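Local atomic coordinates of putative cyclohexadienyl dehydrogenase and ADH prephenate dehydrogenase (PDB entry 4WJI), a protein that probably catalyses the NAD(P)-dependent oxidative decarboxylation of prephenate to 4-hydroxyphenylpyruvate in tyrosine biosynthesis, and here holds NADP and tyrosine. Residues S99-G102 with S103-A106; L240-K243 with D244-E248; A159-R162 with L163-T167. One frame throughout, in Å; residues are numbered along the deposited sequence.

Interaction 1. Residues S99-G102 with S103-A106; sequences STKG and SVIA. With NAP (NADP nicotinamide-adenine-dinucleotide phosphate), chain B; TYR (tyrosine), chain C.
Thr100 and Ser103 meet hydroxyl to hydroxyl where the loop 99-102 runs into helix 102-108: OG1 of Thr100 and OG of Ser103 are hydrogen-bonded at 2.9 Å. Both oxygens sit between their own backbone N and carbonyl carbon (chi1 71° and 69°), which turns each toward the other across the first turn. The packed side lies beside this pair. CG2 of Val104 presses on the carbonyl O of Thr100 at 3.3 Å, and the buried Lys101 folds its chain back so that NZ donates to that same O of Thr100 at 3.0 Å, from above the carbonyl plane. NZ also forms a salt bridge with Asp96, which probably offsets the buried charge, and bonds to the carbonyls of Gly98 and Gly121. Lys101 is the N-cap residue of the helix that follows strand 93-96 in the Rossmann-type nucleotide-binding domain. Its O takes the amide of Ile105 at 3.0 Å, while the amides of Lys101 and Gly102 donate to OD1 and OD2 of Asp181, one to each oxygen. At the ligand end, OG of buried Ser99 bridges two bound molecules, hydrogen-bonded to O2D of NADP at 2.6 Å and to OH of tyrosine at 2.7 Å. The opposite end is looser: exposed Ala106 rests its CB 3.5 Å from Gly102 O, the oxygen that also takes its amide.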
loop_
_atom_site.group_PDB
_atom_site.type_symbol
_atom_site.label_atom_id
_atom_site.label_comp_id
_atom_site.label_asym_id
_atom_site.label_seq_id
_atom_site.Cartn_x
_atom_site.Cartn_y
_atom_site.Cartn_z
ATOM N N SER A 99 -13.024 3.026 15.155
ATOM C CA SER A 99 -11.645 3.278 14.861
ATOM C C SER A 99 -10.970 4.340 15.750
ATOM O O SER A 99 -9.746 4.509 15.709
ATOM C CB SER A 99 -11.522 3.654 13.377
ATOM O OG SER A 99 -11.929 2.577 12.534
ATOM N N THR A 100 -11.790 5.101 16.458
ATOM C CA THR A 100 -11.411 6.016 17.527
ATOM C C THR A 100 -12.063 5.525 18.828
ATOM O O THR A 100 -13.086 4.842 18.789
ATOM C CB THR A 100 -11.815 7.490 17.236
ATOM O OG1 THR A 100 -13.219 7.625 17.335
ATOM C CG2 THR A 100 -11.417 7.900 15.863
ATOM N N LYS A 101 -11.469 5.861 19.974
ATOM C CA LYS A 101 -12.044 5.404 21.252
ATOM C C LYS A 101 -12.389 6.539 22.227
ATOM O O LYS A 101 -13.376 6.469 22.930
ATOM C CB LYS A 101 -11.115 4.373 21.901
ATOM C CG LYS A 101 -10.976 3.036 21.144
ATOM C CD LYS A 101 -11.929 1.925 21.557
ATOM C CE LYS A 101 -13.365 2.173 21.255
ATOM N NZ LYS A 101 -13.776 2.162 19.850
ATOM N N GLY A 102 -11.527 7.557 22.346
ATOM C CA GLY A 102 -11.797 8.640 23.302
ATOM C C GLY A 102 -13.122 9.301 23.027
ATOM O O GLY A 102 -13.931 9.561 23.942
ATOM N N SER A 103 -13.363 9.585 21.757
ATOM C CA SER A 103 -14.600 10.213 21.335
ATOM C C SER A 103 -15.808 9.343 21.582
ATOM O O SER A 103 -16.856 9.825 22.034
ATOM C CB SER A 103 -14.593 10.642 19.863
ATOM O OG SER A 103 -14.599 9.508 18.985
ATOM N N VAL A 104 -15.666 8.061 21.266
ATOM C CA VAL A 104 -16.768 7.142 21.418
ATOM C C VAL A 104 -17.158 7.036 22.883
ATOM O O VAL A 104 -18.363 7.064 23.233
ATOM C CB VAL A 104 -16.399 5.768 20.818
ATOM C CG1 VAL A 104 -17.494 4.768 21.105
ATOM C CG2 VAL A 104 -16.176 5.890 19.298
ATOM N N ILE A 105 -16.174 6.899 23.765
ATOM C CA ILE A 105 -16.468 6.836 25.188
ATOM C C ILE A 105 -17.191 8.124 25.662
ATOM O O ILE A 105 -18.204 8.051 26.361
ATOM C CB ILE A 105 -15.212 6.537 26.003
ATOM C CG1 ILE A 105 -14.704 5.134 25.682
ATOM C CG2 ILE A 105 -15.457 6.672 27.487
ATOM C CD1 ILE A 105 -13.285 4.886 26.127
ATOM N N ALA A 106 -16.675 9.270 25.271
ATOM C CA ALA A 106 -17.291 10.528 25.683
ATOM C C ALA A 106 -18.713 10.711 25.188
ATOM O O ALA A 106 -19.534 11.333 25.881
ATOM C CB ALA A 106 -16.448 11.692 25.213
HETATM P PA NAP B . -19.884 0.112 6.786
HETATM O O1A NAP B . -19.572 -1.156 6.088
HETATM O O2A NAP B . -20.068 1.390 6.040
HETATM O O5B NAP B . -21.223 -0.121 7.642
HETATM C C5B NAP B . -21.878 0.981 8.257
HETATM C C4B NAP B . -23.050 0.540 9.132
HETATM O O4B NAP B . -23.445 1.649 9.931
HETATM C C3B NAP B . -24.283 0.176 8.325
HETATM O O3B NAP B . -25.113 -0.722 9.044
HETATM C C2B NAP B . -25.026 1.482 8.233
HETATM O O2B NAP B . -26.409 1.299 8.105
HETATM C C1B NAP B . -24.750 2.079 9.586
HETATM N N9A NAP B . -24.841 3.559 9.713
HETATM C C8A NAP B . -24.248 4.478 8.969
HETATM N N7A NAP B . -24.469 5.706 9.364
HETATM C C5A NAP B . -25.281 5.575 10.449
HETATM C C6A NAP B . -25.881 6.512 11.314
HETATM N N6A NAP B . -25.697 7.836 11.146
HETATM N N1A NAP B . -26.605 6.038 12.307
HETATM C C2A NAP B . -26.757 4.733 12.450
HETATM N N3A NAP B . -26.250 3.781 11.689
HETATM C C4A NAP B . -25.515 4.241 10.684
HETATM O O3 NAP B . -18.834 0.379 7.967
HETATM P PN NAP B . -17.790 -0.547 8.744
HETATM O O1N NAP B . -16.619 -0.598 7.900
HETATM O O2N NAP B . -18.422 -1.785 9.197
HETATM O O5D NAP B . -17.402 0.394 9.997
HETATM C C5D NAP B . -18.152 0.414 11.185
HETATM C C4D NAP B . -17.243 0.860 12.328
HETATM O O4D NAP B . -16.120 0.003 12.361
HETATM C C3D NAP B . -16.693 2.244 12.159
HETATM O O3D NAP B . -16.696 2.916 13.406
HETATM C C2D NAP B . -15.281 2.038 11.664
HETATM O O2D NAP B . -14.466 3.111 12.063
HETATM C C1D NAP B . -14.933 0.757 12.421
HETATM N N1N NAP B . -13.929 -0.108 11.782
HETATM C C2N NAP B . -13.853 -0.203 10.452
HETATM C C3N NAP B . -12.914 -1.007 9.851
HETATM C C7N NAP B . -12.755 -1.138 8.354
HETATM O O7N NAP B . -11.726 -1.576 7.916
HETATM N N7N NAP B . -13.762 -0.765 7.596
HETATM C C4N NAP B . -12.067 -1.720 10.658
HETATM C C5N NAP B . -12.190 -1.619 12.019
HETATM C C6N NAP B . -13.112 -0.780 12.583
HETATM P P2B NAP B . -27.169 1.551 6.709
HETATM O O1X NAP B . -26.357 0.878 5.653
HETATM O O2X NAP B . -28.508 0.908 6.929
HETATM O O3X NAP B . -27.256 3.042 6.446
HETATM N N TYR C . -9.588 -0.906 6.208
HETATM C CA TYR C . -8.116 -1.005 6.396
HETATM C C TYR C . -7.514 -1.785 5.259
HETATM O O TYR C . -8.267 -2.169 4.367
HETATM C CB TYR C . -7.773 -1.658 7.740
HETATM C CG TYR C . -8.322 -0.939 8.966
HETATM C CD1 TYR C . -8.769 0.382 8.924
HETATM C CD2 TYR C . -8.398 -1.601 10.163
HETATM C CE1 TYR C . -9.271 1.009 10.053
HETATM C CE2 TYR C . -8.858 -0.996 11.307
HETATM C CZ TYR C . -9.317 0.294 11.265
HETATM O OH TYR C . -9.843 0.894 12.379
HETATM O OXT TYR C . -6.281 -2.011 5.277
#

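Interaction 2. Residues L240-K243 with D244-E248; sequences LHNK and DAILE
Asn242 and Ile246 are joined first through the backbone: the amide of Ile246 donates to O of Asn242 at 3.0 Å, nearly along the C=O axis. One residue on, the amide of Leu247 reaches O of Lys243 at 2.9 Å, and these two bonds make up the first turn of helix 243-265. A water supplies the side-chain polar link, donating to OD1 of Asn242 at 2.7 Å and accepting from the amide of Ala245 at 3.0 Å. Asn242 is the N-cap residue, yet its side chain makes no direct capping bond; the water stands between its amide oxygen and the helix N-terminus. With CG anti to the backbone N (chi1 -161°), the amide group is carried across to Ala245, whose CB rests 3.6 Å from OD1 of Asn242 in van der Waals packing, while ND2 donates to His189 ND1 and to Asp181 O of helix 177-203. Asn242 is the junction between helices 232-241 and 243-265 in the dimerization domain, where the backbone leaves helical angles. Apolar contacts pair residues four apart. CD1 of Ile246 lies 3.8 Å from CB of Asn242, and the fully extended Lys243 lays its CG 3.7 Å from CD1 of Leu247. NZ of Lys243 and OD1 of Asp244 are of opposite charge but 4.9 Å apart, not in contact. The same NZ makes a weak hydrogen bond to O of Arg265 of the second subunit, while Ile246 and Leu247 pack on Ile264 and Arg265 of that subunit.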
loop_
_atom_site.group_PDB
_atom_site.type_symbol
_atom_site.label_atom_id
_atom_site.label_comp_id
_atom_site.label_asym_id
_atom_site.label_seq_id
_atom_site.Cartn_x
_atom_site.Cartn_y
_atom_site.Cartn_z
ATOM N N LEU A 240 -12.618 13.807 12.156
ATOM C CA LEU A 240 -13.364 14.735 13.050
ATOM C C LEU A 240 -13.216 14.359 14.525
ATOM O O LEU A 240 -13.285 15.220 15.401
ATOM C CB LEU A 240 -14.859 14.753 12.705
ATOM C CG LEU A 240 -15.226 15.379 11.339
ATOM C CD1 LEU A 240 -16.682 15.129 10.968
ATOM C CD2 LEU A 240 -14.889 16.857 11.292
ATOM N N HIS A 241 -13.071 13.076 14.806
ATOM C CA HIS A 241 -13.088 12.561 16.170
ATOM C C HIS A 241 -11.760 12.106 16.751
ATOM O O HIS A 241 -11.702 11.774 17.936
ATOM C CB HIS A 241 -14.176 11.463 16.256
ATOM C CG HIS A 241 -15.526 12.058 16.167
ATOM N ND1 HIS A 241 -16.311 12.074 15.047
ATOM C CD2 HIS A 241 -16.167 12.812 17.094
ATOM C CE1 HIS A 241 -17.418 12.768 15.311
ATOM N NE2 HIS A 241 -17.344 13.226 16.537
ATOM N N ASN A 242 -10.698 12.132 15.962
ATOM C CA ASN A 242 -9.345 11.942 16.528
ATOM C C ASN A 242 -8.437 13.113 16.162
ATOM O O ASN A 242 -7.244 12.927 15.902
ATOM C CB ASN A 242 -8.712 10.618 16.059
ATOM C CG ASN A 242 -7.569 10.176 16.966
ATOM O OD1 ASN A 242 -7.523 10.547 18.132
ATOM N ND2 ASN A 242 -6.696 9.321 16.458
ATOM N N LYS A 243 -9.017 14.316 16.139
ATOM C CA LYS A 243 -8.348 15.499 15.621
ATOM C C LYS A 243 -6.979 15.751 16.246
ATOM O O LYS A 243 -6.001 15.960 15.514
ATOM C CB LYS A 243 -9.284 16.720 15.853
ATOM C CG LYS A 243 -8.670 18.066 15.512
ATOM C CD LYS A 243 -9.580 19.165 16.085
ATOM C CE LYS A 243 -9.062 20.510 15.812
ATOM N NZ LYS A 243 -9.932 21.517 16.451
ATOM N N ASP A 244 -6.884 15.815 17.565
ATOM C CA ASP A 244 -5.662 16.273 18.184
ATOM C C ASP A 244 -4.480 15.310 17.908
ATOM O O ASP A 244 -3.388 15.756 17.537
ATOM C CB ASP A 244 -5.871 16.508 19.677
ATOM C CG ASP A 244 -6.551 17.866 19.994
ATOM O OD1 ASP A 244 -6.946 18.659 19.087
ATOM O OD2 ASP A 244 -6.684 18.142 21.197
ATOM N N ALA A 245 -4.734 14.010 18.018
ATOM C CA ALA A 245 -3.663 13.034 17.768
ATOM C C ALA A 245 -3.258 13.000 16.301
ATOM O O ALA A 245 -2.064 12.920 15.990
ATOM C CB ALA A 245 -4.063 11.652 18.222
ATOM N N ILE A 246 -4.243 13.110 15.414
ATOM C CA ILE A 246 -3.954 13.184 14.005
ATOM C C ILE A 246 -3.092 14.407 13.674
ATOM O O ILE A 246 -2.132 14.321 12.887
ATOM C CB ILE A 246 -5.268 13.148 13.181
ATOM C CG1 ILE A 246 -5.854 11.721 13.232
ATOM C CG2 ILE A 246 -5.043 13.610 11.759
ATOM C CD1 ILE A 246 -7.235 11.590 12.650
ATOM N N LEU A 247 -3.469 15.577 14.190
ATOM C CA LEU A 247 -2.722 16.798 13.882
ATOM C C LEU A 247 -1.293 16.682 14.397
ATOM O O LEU A 247 -0.367 17.163 13.722
ATOM C CB LEU A 247 -3.416 18.039 14.470
ATOM C CG LEU A 247 -4.698 18.417 13.755
ATOM C CD1 LEU A 247 -5.466 19.559 14.467
ATOM C CD2 LEU A 247 -4.483 18.794 12.307
ATOM N N GLU A 248 -1.090 16.058 15.556
ATOM C CA GLU A 248 0.277 15.861 16.078
ATOM C C GLU A 248 1.094 14.994 15.095
ATOM O O GLU A 248 2.252 15.348 14.750
ATOM C CB GLU A 248 0.304 15.235 17.465
ATOM C CG GLU A 248 1.696 14.958 18.043
HETATM O O HOH W 1 -7.115 12.940 19.397
#

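Interaction 3. Residues A159-R162 with L163-T167; sequences ARLR and LFWET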
loop_
_atom_site.group_PDB
_atom_site.type_symbol
_atom_site.label_atom_id
_atom_site.label_comp_id
_atom_site.label_asym_id
_atom_site.label_seq_id
_atom_site.Cartn_x
_atom_site.Cartn_y
_atom_site.Cartn_z
ATOM N N ALA A 159 -13.471 -9.722 30.748
ATOM C CA ALA A 159 -13.064 -11.089 30.455
ATOM C C ALA A 159 -13.967 -11.767 29.443
ATOM O O ALA A 159 -13.483 -12.506 28.591
ATOM C CB ALA A 159 -13.026 -11.917 31.739
ATOM N N ARG A 160 -15.276 -11.545 29.520
ATOM C CA ARG A 160 -16.166 -12.151 28.524
ATOM C C ARG A 160 -15.935 -11.597 27.114
ATOM O O ARG A 160 -16.010 -12.336 26.127
ATOM C CB ARG A 160 -17.634 -11.993 28.898
ATOM C CG ARG A 160 -18.047 -12.793 30.129
ATOM C CD ARG A 160 -19.516 -12.592 30.443
ATOM N NE ARG A 160 -20.381 -13.373 29.545
ATOM C CZ ARG A 160 -21.720 -13.305 29.558
ATOM N NH1 ARG A 160 -22.318 -12.404 30.328
ATOM N NH2 ARG A 160 -22.456 -14.093 28.767
ATOM N N LEU A 161 -15.671 -10.306 27.035
ATOM C CA LEU A 161 -15.368 -9.677 25.733
ATOM C C LEU A 161 -14.004 -10.141 25.210
ATOM O O LEU A 161 -13.855 -10.430 24.004
ATOM C CB LEU A 161 -15.483 -8.174 25.813
ATOM C CG LEU A 161 -15.565 -7.491 24.468
ATOM C CD1 LEU A 161 -16.742 -7.918 23.601
ATOM C CD2 LEU A 161 -15.581 -5.984 24.650
ATOM N N ARG A 162 -13.021 -10.280 26.094
ATOM C CA ARG A 162 -11.722 -10.846 25.684
ATOM C C ARG A 162 -11.917 -12.260 25.122
ATOM O O ARG A 162 -11.384 -12.590 24.046
ATOM C CB ARG A 162 -10.723 -10.858 26.847
ATOM C CG ARG A 162 -9.439 -11.582 26.553
ATOM C CD ARG A 162 -8.486 -11.551 27.736
ATOM N NE ARG A 162 -7.984 -10.219 28.013
ATOM C CZ ARG A 162 -6.841 -9.716 27.533
ATOM N NH1 ARG A 162 -6.046 -10.455 26.760
ATOM N NH2 ARG A 162 -6.475 -8.472 27.829
ATOM N N LEU A 163 -12.718 -13.085 25.806
ATOM C CA LEU A 163 -12.922 -14.449 25.348
ATOM C C LEU A 163 -13.626 -14.426 23.974
ATOM O O LEU A 163 -13.298 -15.210 23.091
ATOM C CB LEU A 163 -13.708 -15.265 26.363
ATOM C CG LEU A 163 -14.200 -16.621 25.881
ATOM C CD1 LEU A 163 -13.053 -17.543 25.497
ATOM C CD2 LEU A 163 -15.044 -17.299 26.932
ATOM N N PHE A 164 -14.582 -13.530 23.808
ATOM C CA PHE A 164 -15.330 -13.432 22.554
ATOM C C PHE A 164 -14.390 -13.149 21.356
ATOM O O PHE A 164 -14.352 -13.885 20.354
ATOM C CB PHE A 164 -16.379 -12.349 22.698
ATOM C CG PHE A 164 -17.213 -12.121 21.429
ATOM C CD1 PHE A 164 -18.219 -13.008 21.073
ATOM C CD2 PHE A 164 -16.940 -11.072 20.601
ATOM C CE1 PHE A 164 -19.022 -12.805 19.950
ATOM C CE2 PHE A 164 -17.707 -10.881 19.436
ATOM C CZ PHE A 164 -18.746 -11.740 19.126
ATOM N N TRP A 165 -13.529 -12.154 21.539
ATOM C CA TRP A 165 -12.573 -11.799 20.471
ATOM C C TRP A 165 -11.540 -12.860 20.222
ATOM O O TRP A 165 -11.149 -13.121 19.063
ATOM C CB TRP A 165 -11.956 -10.438 20.696
ATOM C CG TRP A 165 -12.880 -9.320 20.334
ATOM C CD1 TRP A 165 -13.508 -8.466 21.170
ATOM C CD2 TRP A 165 -13.330 -8.980 19.002
ATOM N NE1 TRP A 165 -14.349 -7.617 20.435
ATOM C CE2 TRP A 165 -14.201 -7.901 19.104
ATOM C CE3 TRP A 165 -13.010 -9.459 17.716
ATOM C CZ2 TRP A 165 -14.840 -7.339 17.957
ATOM C CZ3 TRP A 165 -13.605 -8.882 16.627
ATOM C CH2 TRP A 165 -14.491 -7.843 16.746
ATOM N N GLU A 166 -11.085 -13.519 21.290
ATOM C CA GLU A 166 -10.182 -14.643 21.124
ATOM C C GLU A 166 -10.824 -15.763 20.330
ATOM O O GLU A 166 -10.167 -16.407 19.500
ATOM C CB GLU A 166 -9.628 -15.116 22.489
ATOM C CG GLU A 166 -8.633 -14.145 23.094
ATOM C CD GLU A 166 -8.165 -14.520 24.502
ATOM O OE1 GLU A 166 -8.776 -15.436 25.130
ATOM O OE2 GLU A 166 -7.214 -13.865 25.012
ATOM N N THR A 167 -12.105 -15.985 20.536
ATOM C CA THR A 167 -12.841 -17.043 19.840
ATOM C C THR A 167 -12.996 -16.719 18.365
ATOM O O THR A 167 -13.005 -17.617 17.522
ATOM C CB THR A 167 -14.165 -17.336 20.525
ATOM O OG1 THR A 167 -13.917 -17.587 21.918
ATOM C CG2 THR A 167 -14.843 -18.520 19.860
#
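Residues 159-162 and 163-167 are consecutive turns of helix 155-167, whose i to i+4 bonds run unbroken from Leu163 N to Ala159 O through Glu166 N to Arg162 O, the latter at 2.9 Å. The helix is the crossover of the beta-alpha-beta unit formed with strands 144-147 and 171-174 in the nucleotide-binding domain. On its buried face Leu161 and Trp165 run alongside each other in the same direction, with CG of Leu161 4.0 Å from CD1 of Trp165. Phe164 adds a ring beside them: its CD2 stands over the outer part of one indole face, 4.2 Å from its plane. Phe164 also packs on Ile19 and Ile23 of helix 14-26, and Phe140 meets the indole edge-to-face. On the outer face, Glu166 lies across Arg162, its OE2 3.5 Å from CG of Arg162. OE2 is at the guanidinium edge but 4.0 Å from NH1, too far for a salt bridge, and the two planes are 77° apart. A bend at chi3 (-67°) sets the guanidinium where NH2 forms a salt bridge with Glu174. An alanine at Arg162 is likely to leave the carboxylate of Glu174 without its charged mate and Glu166 without the aliphatic chain it rests against. At the C-terminal turn, O of Leu163 accepts from Thr167 N and, on the other face of its plane, from Thr167 OG1 at 2.7 Å.

Interactions 1 and 2 touch, their centres 12 Å apart: CB of His241 lies 3.4 Å from OG of Ser103, and CB of Asn242 is 3.8 Å from CG2 of Thr100. The start of helix 102-108 in the nucleotide-binding domain thereby packs against the helix junction of the dimerization domain. Ser99 of interaction 1 contacts NADP and tyrosine directly, whereas the side chain of Asn242 in interaction 2 is about 10 Å from each. Interaction 3 stands apart, with nearest atoms about 9 Å from interaction 1 and about 19 Å from interaction 2. Even so, the Trp165 side chain is about 8 Å from NADP and about 5 Å from that of Ile15, a cofactor-binding residue.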